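Local atomic coordinates of thrombomodulin (PDB entry 1DX5), a protein that acts as an endothelial cell-surface receptor and cofactor for thrombin in the activation of protein C, starting an anticoagulant pathway. Residues C63-P66 with I70-D73. Numbering follows the deposited sequence.
Sequences CECP and ILDD
Leu71 reaches from its strand into the notch between Cys63 and Cys65, and a single methyl does the touching. Its CD1 lies 4.1 Å from Cys63 CB and 4.1 Å from Cys65 SG, bridging two half-cystines that both turn their CB atoms toward it on either side of Glu64, whose CB is directed away. With CG set anti to the backbone N (chi1 -163°), the leucine extends its branched end across to segment 63-66, where Ala53 of strand 50-55 also meets it. The sulfur of Cys65 packs over the backbone as well: Cys65 SG sits 3.7 Å from Leu71 N and 4.0 Å from Ile70 C. Each sulfur is restrained by a disulfide, Cys63 to Cys55 and Cys65 to Cys77.

Beyond this contact around CD1 and SG the two segments diverge. The CB of Ile70 is directed away from 63-66, and its side chain packs on Thr78 and Ile80, while Asp72 and Asp73 make no contact with 63-66. Here Asp73 N donates to Asp72 OD1 at 2.8 Å, from above the carboxylate plane. Glu64, Asp72 and Asp73 instead engage the chain of another protein in the assembly, which also hydrogen-bonds Leu71 N.

Strands 50-55 and 76-79 lie between 63-64 and 69-72, which therefore do not pair; Leu71 packing on the two cysteines links them directly, while the disulfides tie those cysteines to the inner strands. A small, disulfide-stabilised interior is characteristic of EGF-like modules; Cys65-Cys77 is the usual fifth-to-sixth cysteine bond, whereas Cys55-Cys63 belongs to the variant pairing of thrombomodulin's fifth module.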
ATOM      1  N   CYS E  63       1.420 -11.391  13.010  1.00 17.44           N
ATOM      2  CA  CYS E  63       2.667 -11.121  13.702  1.00 13.78           C
ATOM      3  C   CYS E  63       2.928  -9.671  14.076  1.00 12.28           C
ATOM      4  O   CYS E  63       2.476  -8.748  13.401  1.00 11.16           O
ATOM      5  CB  CYS E  63       3.822 -11.647  12.860  1.00 12.05           C
ATOM      6  SG  CYS E  63       3.652 -13.397  12.390  1.00 17.01           S
ATOM      7  N   GLU E  64       3.718  -9.496  15.137  1.00  8.13           N
ATOM      8  CA  GLU E  64       4.100  -8.181  15.657  1.00 10.32           C
ATOM      9  C   GLU E  64       5.622  -8.039  15.642  1.00  8.55           C
ATOM     10  O   GLU E  64       6.354  -9.013  15.772  1.00  8.71           O
ATOM     11  CB  GLU E  64       3.640  -8.005  17.115  1.00 10.34           C
ATOM     12  CG  GLU E  64       2.183  -8.327  17.399  1.00 18.70           C
ATOM     13  CD  GLU E  64       1.155  -7.300  16.712  1.00 21.23           C
ATOM     14  OE1 GLU E  64       1.477  -6.091  16.605  1.00 22.11           O
ATOM     15  OE2 GLU E  64       0.060  -7.751  16.314  1.00 22.83           O
ATOM     16  N   CYS E  65       6.088  -6.809  15.488  1.00 11.49           N
ATOM     17  CA  CYS E  65       7.514  -6.506  15.492  1.00 11.64           C
ATOM     18  C   CYS E  65       7.679  -5.264  16.321  1.00  9.95           C
ATOM     19  O   CYS E  65       6.770  -4.439  16.369  1.00 10.59           O
ATOM     20  CB  CYS E  65       8.032  -6.184  14.085  1.00 10.05           C
ATOM     21  SG  CYS E  65       8.236  -7.604  12.994  1.00  8.91           S
ATOM     22  N   PRO E  66       8.838  -5.109  16.997  1.00 11.39           N
ATOM     23  CA  PRO E  66       9.034  -3.899  17.803  1.00  9.89           C
ATOM     24  C   PRO E  66       9.213  -2.687  16.889  1.00 11.67           C
ATOM     25  O   PRO E  66       9.330  -2.838  15.672  1.00 11.98           O
ATOM     26  CB  PRO E  66      10.304  -4.210  18.597  1.00  8.10           C
ATOM     27  CG  PRO E  66      11.006  -5.230  17.788  1.00  9.60           C
ATOM     28  CD  PRO E  66       9.916  -6.087  17.232  1.00  9.52           C
ATOM     29  N   ILE E  70      10.683  -4.406  10.831  1.00  8.62           N
ATOM     30  CA  ILE E  70       9.625  -4.680   9.883  1.00  8.41           C
ATOM     31  C   ILE E  70       9.632  -6.174   9.558  1.00  7.79           C
ATOM     32  O   ILE E  70      10.682  -6.802   9.527  1.00 10.95           O
ATOM     33  CB  ILE E  70       9.776  -3.775   8.605  1.00 11.34           C
ATOM     34  CG1 ILE E  70       8.610  -4.006   7.632  1.00 11.46           C
ATOM     35  CG2 ILE E  70      11.136  -4.011   7.914  1.00  6.50           C
ATOM     36  CD1 ILE E  70       8.618  -3.060   6.439  1.00 11.66           C
ATOM     37  N   LEU E  71       8.445  -6.751   9.403  1.00 10.10           N
ATOM     38  CA  LEU E  71       8.305  -8.175   9.103  1.00 10.78           C
ATOM     39  C   LEU E  71       8.994  -8.516   7.793  1.00 11.55           C
ATOM     40  O   LEU E  71       8.897  -7.771   6.814  1.00 14.90           O
ATOM     41  CB  LEU E  71       6.827  -8.572   9.069  1.00  9.98           C
ATOM     42  CG  LEU E  71       6.496 -10.064   9.160  1.00 13.04           C
ATOM     43  CD1 LEU E  71       7.005 -10.592  10.487  1.00 11.17           C
ATOM     44  CD2 LEU E  71       4.973 -10.290   9.034  1.00 12.07           C
ATOM     45  N   ASP E  72       9.691  -9.648   7.790  1.00 11.20           N
ATOM     46  CA  ASP E  72      10.458 -10.104   6.644  1.00 11.32           C
ATOM     47  C   ASP E  72      10.147 -11.583   6.447  1.00 13.98           C
ATOM     48  O   ASP E  72       9.357 -12.155   7.198  1.00 14.05           O
ATOM     49  CB  ASP E  72      11.960  -9.927   6.960  1.00 11.46           C
ATOM     50  CG  ASP E  72      12.893  -9.899   5.642  1.00 14.41           C
ATOM     51  OD1 ASP E  72      12.398 -10.100   4.513  1.00 13.54           O
ATOM     52  OD2 ASP E  72      14.099  -9.630   5.788  1.00 19.18           O
ATOM     53  N   ASP E  73      10.806 -12.198   5.463  1.00 11.60           N
ATOM     54  CA  ASP E  73      10.635 -13.616   5.167  1.00 14.91           C
ATOM     55  C   ASP E  73      10.877 -14.525   6.361  1.00 12.63           C
ATOM     56  O   ASP E  73      11.791 -14.296   7.146  1.00 12.25           O
ATOM     57  CB  ASP E  73      11.575 -14.042   4.043  1.00 18.19           C
ATOM     58  CG  ASP E  73      11.051 -13.588   2.615  1.00 22.85           C
ATOM     59  OD1 ASP E  73       9.822 -13.528   2.438  1.00 25.32           O
ATOM     60  OD2 ASP E  73      11.885 -13.317   1.736  1.00 27.94           O
TER